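Local coordinates for protein putative Glycosidase (Bacteroides thetaiotaomicron, PDB 3R67) that is a putative glycosidase whose sequence family belongs to the beta-fructosidase clan, built from antiparallel beta-sheets arranged as in a five-bladed beta-propeller, at residues Glu206-Val211 with Phe230-Thr235; Asp197-Met202 with Val211-Asp216. All coordinates share one frame; numbering follows the deposited sequence.

In the fold
Both contacts use strand 210-214 and share Val211, and their centres lie about 16 Å apart. Interaction 2 is the hairpin of strands 199-204 and 210-214 within a larger sheet; its centre is about 18 Å from the centre of the chain. Interaction 1 sits about 16 Å from that centre. Along the sequence the segments alternate: 197-202, 206-211, 211-216, 230-235. The hairpin pairs strand 210-214 with 199-204, while the chain entering that strand, as far as Val211, meets the loop 230-235 that leads on toward strand 245-255. The 1,2-ethanediol, probably from the crystallisation liquor, touches interaction 1 at Thr235, where Arg300 also binds it.

Interaction 1. Residues Glu206-Val211 with Phe230-Thr235; sequences EKFVNV and FLKVIT. With EDO (1,2-ethanediol), chain F.
Phe208 and Lys232 meet ring to chain: Lys232 CE rides over the centre of the Phe208 ring, 3.7 Å from its centroid and 9° off the normal, a CH-pi contact. Lys232 NZ adds an off-centre cation-pi interaction. The lysine chain can span the face because it is extended beyond CG. At the edge of the ring, Phe208 CZ lies 3.7 Å from Phe230 CD2; Phe230 in turn stacks with Phe172 and meets Trp204 edge-to-face. Val209 packs alongside Ile234, CG2 to CB, while Val233 CG2 meets Val209 CG1 and Val233 CG1 meets Val211 CG2.

The loop after strand 221-222 folds back along the chain entering strand 210-214, beside a sheet of what is probably a beta-propeller, as in relatives of this family. Three hydrogen bonds join the segments. Val209 N donates to Ile234 O at 2.8 Å. Val233 N donates to Val209 O at 2.9 Å. The third, Asn210 ND2 to Leu231 O (2.7 Å), is nearly straight, 172° at the hydrogen, with the acceptor in the amide plane and a carbonyl lone pair used. ND2 also bonds Met223 O and OD1 accepts from Trp204 NE1, fixing the amide's rotation.

Thr235 OG1 hydrogen-bonds O2 of 1,2-ethanediol at 3.0 Å.

Interaction 2. Residues Asp197-Met202 with Val211-Asp216; sequences DGKYWM and VATSTD
Trp201 is touched on one face by Thr213 and at its edge by Val211. Thr213 CG2 stands over the six-membered ring, 3.6 Å from its centroid and 12° off the normal, a CH-pi contact in which the two side chains run side by side and point the same way. Val211 CG1 comes in the plane of the indole, 3.5 Å from Trp201 CE3. The methyl reaches the face because Thr213 CG2 lies opposite the carbonyl carbon, leaving OG1 between the backbone N and that carbon (chi1 69°). The Tyr200 ring, by contrast, has backbone at its edge: Thr215 O is 3.8 Å from Tyr200 CE2.

Trp201 and Thr213 form a non-hydrogen-bonded pair, flanked by the hydrogen-bonded pairs Tyr200-Ser214 and Met202-Ala212. This is the regular antiparallel register of a beta hairpin, with the strand axes at 153°. Tyr200 N to Ser214 O is 2.8 Å and nearly straight; the return bond, Ser214 N to Tyr200 O, is more bent, its donor well above the carbonyl plane. Two hydrogen bonds close the other pair, Ala212 N to Met202 O (2.9 Å) and Met202 N to Ala212 O. On the face bearing Tyr200 and Ser214, selenomethionine Met202 lays CG 3.7 Å from Ala212 CB.

At the end of the strand, Ser214 OG accepts from Asp216 N at 3.2 Å, an ST turn, and has Asn219 O and Leu217 N as further partners. Asp216 OD1 accepts from the backbone N of Ile218 and Asn219.

The chemistry is thus divided: backbone bonds set the register of the hairpin, methyl contacts together with the bond from Trp201 NE1 to Ile196 O hold the indole and tie it to the end of strand 190-196, and Ser214 and Asp216 tie to the turn at 217-219.

Interaction 1. Residues Glu206-Val211 with Phe230-Thr235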
loop_
_atom_site.group_PDB
_atom_site.type_symbol
_atom_site.label_atom_id
_atom_site.label_comp_id
_atom_site.label_asym_id
_atom_site.label_seq_id
_atom_site.Cartn_x
_atom_site.Cartn_y
_atom_site.Cartn_z
ATOM N N GLU A 206 -4.091 10.041 -1.599
ATOM C CA GLU A 206 -5.404 9.408 -1.510
ATOM C C GLU A 206 -6.399 10.178 -2.399
ATOM O O GLU A 206 -6.980 9.594 -3.318
ATOM C CB GLU A 206 -5.853 9.377 -0.038
ATOM C CG GLU A 206 -7.200 8.716 0.194
ATOM C CD GLU A 206 -7.889 9.085 1.492
ATOM O OE1 GLU A 206 -7.644 10.200 2.010
ATOM O OE2 GLU A 206 -8.755 8.298 1.938
ATOM N N LYS A 207 -6.571 11.488 -2.136
ATOM C CA LYS A 207 -7.486 12.361 -2.876
ATOM C C LYS A 207 -6.925 12.773 -4.244
ATOM O O LYS A 207 -7.674 13.272 -5.071
ATOM C CB LYS A 207 -7.821 13.642 -2.076
ATOM C CG LYS A 207 -9.029 13.554 -1.149
ATOM C CD LYS A 207 -8.724 12.847 0.168
ATOM C CE LYS A 207 -9.933 12.782 1.074
ATOM N NZ LYS A 207 -9.591 12.204 2.400
ATOM N N PHE A 208 -5.616 12.639 -4.444
ATOM C CA PHE A 208 -4.871 12.966 -5.668
ATOM C C PHE A 208 -3.491 12.388 -5.516
ATOM O O PHE A 208 -3.114 12.039 -4.403
ATOM C CB PHE A 208 -4.828 14.494 -5.968
ATOM C CG PHE A 208 -4.303 15.317 -4.817
ATOM C CD1 PHE A 208 -2.935 15.495 -4.633
ATOM C CD2 PHE A 208 -5.176 15.912 -3.913
ATOM C CE1 PHE A 208 -2.448 16.225 -3.552
ATOM C CE2 PHE A 208 -4.690 16.646 -2.826
ATOM C CZ PHE A 208 -3.332 16.803 -2.654
ATOM N N VAL A 209 -2.723 12.312 -6.602
ATOM C CA VAL A 209 -1.380 11.748 -6.541
ATOM C C VAL A 209 -0.377 12.886 -6.713
ATOM O O VAL A 209 -0.438 13.645 -7.680
ATOM C CB VAL A 209 -1.163 10.612 -7.579
ATOM C CG1 VAL A 209 0.254 10.071 -7.518
ATOM C CG2 VAL A 209 -2.173 9.481 -7.390
ATOM N N ASN A 210 0.535 12.993 -5.746
ATOM C CA ASN A 210 1.652 13.930 -5.783
ATOM C C ASN A 210 2.927 13.117 -5.993
ATOM O O ASN A 210 2.918 11.906 -5.781
ATOM C CB ASN A 210 1.700 14.795 -4.493
ATOM C CG ASN A 210 2.894 15.729 -4.369
ATOM O OD1 ASN A 210 3.756 15.553 -3.517
ATOM N ND2 ASN A 210 3.032 16.672 -5.273
ATOM N N VAL A 211 4.008 13.764 -6.434
ATOM C CA VAL A 211 5.306 13.112 -6.601
ATOM C C VAL A 211 6.263 13.762 -5.616
ATOM O O VAL A 211 6.320 14.988 -5.522
ATOM C CB VAL A 211 5.840 13.145 -8.061
ATOM C CG1 VAL A 211 7.250 12.551 -8.156
ATOM C CG2 VAL A 211 4.884 12.433 -9.019
ATOM N N PHE A 230 0.761 21.532 -3.946
ATOM C CA PHE A 230 1.209 20.234 -4.441
ATOM C C PHE A 230 0.996 20.055 -5.925
ATOM O O PHE A 230 -0.056 20.424 -6.455
ATOM C CB PHE A 230 0.503 19.054 -3.754
ATOM C CG PHE A 230 0.722 18.870 -2.281
ATOM C CD1 PHE A 230 2.003 18.689 -1.771
ATOM C CD2 PHE A 230 -0.358 18.715 -1.422
ATOM C CE1 PHE A 230 2.205 18.488 -0.409
ATOM C CE2 PHE A 230 -0.158 18.466 -0.071
ATOM C CZ PHE A 230 1.125 18.353 0.430
ATOM N N LEU A 231 1.980 19.446 -6.578
ATOM C CA LEU A 231 1.867 19.040 -7.968
ATOM C C LEU A 231 0.949 17.813 -8.014
ATOM O O LEU A 231 1.195 16.846 -7.284
ATOM C CB LEU A 231 3.263 18.762 -8.541
ATOM C CG LEU A 231 3.343 18.356 -9.995
ATOM C CD1 LEU A 231 2.962 19.514 -10.910
ATOM C CD2 LEU A 231 4.743 17.894 -10.333
ATOM N N LYS A 232 -0.148 17.887 -8.769
ATOM C CA LYS A 232 -1.118 16.798 -8.877
ATOM C C LYS A 232 -0.955 16.110 -10.243
ATOM O O LYS A 232 -1.373 16.656 -11.264
ATOM C CB LYS A 232 -2.540 17.344 -8.673
ATOM C CG LYS A 232 -2.769 17.986 -7.315
ATOM C CD LYS A 232 -4.190 18.500 -7.193
ATOM C CE LYS A 232 -4.478 19.056 -5.820
ATOM N NZ LYS A 232 -5.897 19.485 -5.706
ATOM N N VAL A 233 -0.311 14.946 -10.276
ATOM C CA VAL A 233 -0.024 14.270 -11.542
ATOM C C VAL A 233 -1.211 13.361 -11.946
ATOM O O VAL A 233 -1.353 13.029 -13.121
ATOM C CB VAL A 233 1.308 13.477 -11.504
ATOM C CG1 VAL A 233 2.476 14.421 -11.274
ATOM C CG2 VAL A 233 1.305 12.346 -10.467
ATOM N N ILE A 234 -2.059 12.992 -10.980
ATOM C CA ILE A 234 -3.284 12.195 -11.153
ATOM C C ILE A 234 -4.319 12.755 -10.207
ATOM O O ILE A 234 -4.029 12.958 -9.025
ATOM C CB ILE A 234 -3.037 10.665 -10.929
ATOM C CG1 ILE A 234 -2.346 10.020 -12.123
ATOM C CG2 ILE A 234 -4.324 9.898 -10.649
ATOM C CD1 ILE A 234 -1.902 8.588 -11.801
ATOM N N THR A 235 -5.514 13.020 -10.723
ATOM C CA THR A 235 -6.640 13.493 -9.924
ATOM C C THR A 235 -7.861 12.644 -10.254
ATOM O O THR A 235 -7.939 12.116 -11.367
ATOM C CB THR A 235 -6.922 15.016 -10.133
ATOM O OG1 THR A 235 -7.196 15.268 -11.504
ATOM C CG2 THR A 235 -5.779 15.911 -9.664
HETATM C C1 EDO F . -4.852 13.806 -14.079
HETATM O O1 EDO F . -6.282 13.628 -13.991
HETATM C C2 EDO F . -4.401 15.258 -14.255
HETATM O O2 EDO F . -4.747 16.066 -13.114
#

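Interaction 2. Residues Asp197-Met202 with Val211-Asp216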
loop_
_atom_site.group_PDB
_atom_site.type_symbol
_atom_site.label_atom_id
_atom_site.label_comp_id
_atom_site.label_asym_id
_atom_site.label_seq_id
_atom_site.Cartn_x
_atom_site.Cartn_y
_atom_site.Cartn_z
ATOM N N ASP A 197 17.930 10.586 -11.941
ATOM C CA ASP A 197 18.506 11.939 -11.876
ATOM C C ASP A 197 19.119 12.198 -10.460
ATOM O O ASP A 197 18.931 13.282 -9.903
ATOM C CB ASP A 197 17.416 12.993 -12.226
ATOM C CG ASP A 197 17.883 14.331 -12.802
ATOM O OD1 ASP A 197 19.119 14.573 -12.842
ATOM O OD2 ASP A 197 17.015 15.114 -13.258
ATOM N N GLY A 198 19.805 11.192 -9.908
ATOM C CA GLY A 198 20.457 11.260 -8.601
ATOM C C GLY A 198 19.537 11.320 -7.391
ATOM O O GLY A 198 20.008 11.591 -6.282
ATOM N N LYS A 199 18.230 11.068 -7.579
ATOM C CA LYS A 199 17.202 11.088 -6.533
ATOM C C LYS A 199 16.376 9.808 -6.484
ATOM O O LYS A 199 16.306 9.056 -7.464
ATOM C CB LYS A 199 16.219 12.261 -6.784
ATOM C CG LYS A 199 16.773 13.668 -6.740
ATOM C CD LYS A 199 15.677 14.621 -7.239
ATOM C CE LYS A 199 16.072 16.077 -7.305
ATOM N NZ LYS A 199 17.149 16.329 -8.300
ATOM N N TYR A 200 15.695 9.602 -5.356
ATOM C CA TYR A 200 14.695 8.575 -5.145
ATOM C C TYR A 200 13.357 9.231 -5.381
ATOM O O TYR A 200 13.234 10.438 -5.154
ATOM C CB TYR A 200 14.818 7.937 -3.768
ATOM C CG TYR A 200 16.159 7.291 -3.529
ATOM C CD1 TYR A 200 16.521 6.126 -4.199
ATOM C CD2 TYR A 200 17.030 7.787 -2.563
ATOM C CE1 TYR A 200 17.737 5.500 -3.954
ATOM C CE2 TYR A 200 18.253 7.169 -2.311
ATOM C CZ TYR A 200 18.602 6.025 -3.013
ATOM O OH TYR A 200 19.797 5.395 -2.777
ATOM N N TRP A 201 12.378 8.483 -5.889
ATOM C CA TRP A 201 11.074 9.037 -6.265
ATOM C C TRP A 201 9.917 8.248 -5.694
ATOM O O TRP A 201 10.003 7.022 -5.570
ATOM C CB TRP A 201 10.960 9.030 -7.806
ATOM C CG TRP A 201 11.959 9.913 -8.503
ATOM C CD1 TRP A 201 13.281 9.647 -8.713
ATOM C CD2 TRP A 201 11.705 11.183 -9.110
ATOM N NE1 TRP A 201 13.880 10.703 -9.356
ATOM C CE2 TRP A 201 12.938 11.662 -9.612
ATOM C CE3 TRP A 201 10.553 11.976 -9.269
ATOM C CZ2 TRP A 201 13.050 12.888 -10.279
ATOM C CZ3 TRP A 201 10.668 13.199 -9.920
ATOM C CH2 TRP A 201 11.906 13.647 -10.406
HETATM N N MSE A 202 8.807 8.943 -5.387
HETATM C CA MSE A 202 7.586 8.254 -4.951
HETATM C C MSE A 202 6.320 8.966 -5.386
HETATM O O MSE A 202 6.260 10.191 -5.405
HETATM C CB MSE A 202 7.506 8.062 -3.426
HETATM C CG MSE A 202 7.291 9.348 -2.629
HETATM SE SE MSE A 202 6.981 9.009 -0.735
HETATM C CE MSE A 202 8.097 7.724 -0.628
ATOM N N VAL A 211 4.008 13.764 -6.434
ATOM C CA VAL A 211 5.306 13.112 -6.601
ATOM C C VAL A 211 6.263 13.762 -5.616
ATOM O O VAL A 211 6.320 14.988 -5.522
ATOM C CB VAL A 211 5.840 13.145 -8.061
ATOM C CG1 VAL A 211 7.250 12.551 -8.156
ATOM C CG2 VAL A 211 4.884 12.433 -9.019
ATOM N N ALA A 212 6.960 12.938 -4.830
ATOM C CA ALA A 212 7.953 13.408 -3.868
ATOM C C ALA A 212 9.305 12.803 -4.196
ATOM O O ALA A 212 9.357 11.721 -4.792
ATOM C CB ALA A 212 7.530 13.059 -2.449
ATOM N N THR A 213 10.401 13.502 -3.825
ATOM C CA THR A 213 11.756 13.006 -4.069
ATOM C C THR A 213 12.554 12.987 -2.755
ATOM O O THR A 213 12.211 13.679 -1.790
ATOM C CB THR A 213 12.486 13.830 -5.146
ATOM O OG1 THR A 213 12.770 15.148 -4.678
ATOM C CG2 THR A 213 11.736 13.879 -6.470
ATOM N N SER A 214 13.627 12.183 -2.731
ATOM C CA SER A 214 14.519 12.035 -1.571
ATOM C C SER A 214 15.937 11.707 -2.010
ATOM O O SER A 214 16.128 11.151 -3.090
ATOM C CB SER A 214 14.001 10.929 -0.650
ATOM O OG SER A 214 14.738 10.828 0.555
ATOM N N THR A 215 16.931 12.020 -1.164
ATOM C CA THR A 215 18.321 11.647 -1.427
ATOM C C THR A 215 18.774 10.624 -0.366
ATOM O O THR A 215 19.879 10.081 -0.469
ATOM C CB THR A 215 19.247 12.871 -1.470
ATOM O OG1 THR A 215 19.210 13.552 -0.215
ATOM C CG2 THR A 215 18.919 13.821 -2.616
ATOM N N ASP A 216 17.928 10.351 0.643
ATOM C CA ASP A 216 18.318 9.456 1.732
ATOM C C ASP A 216 17.230 8.411 2.086
ATOM O O ASP A 216 17.453 7.649 3.034
ATOM C CB ASP A 216 18.647 10.286 2.985
ATOM C CG ASP A 216 17.530 11.184 3.501
ATOM O OD1 ASP A 216 16.347 10.918 3.183
ATOM O OD2 ASP A 216 17.830 12.116 4.269
#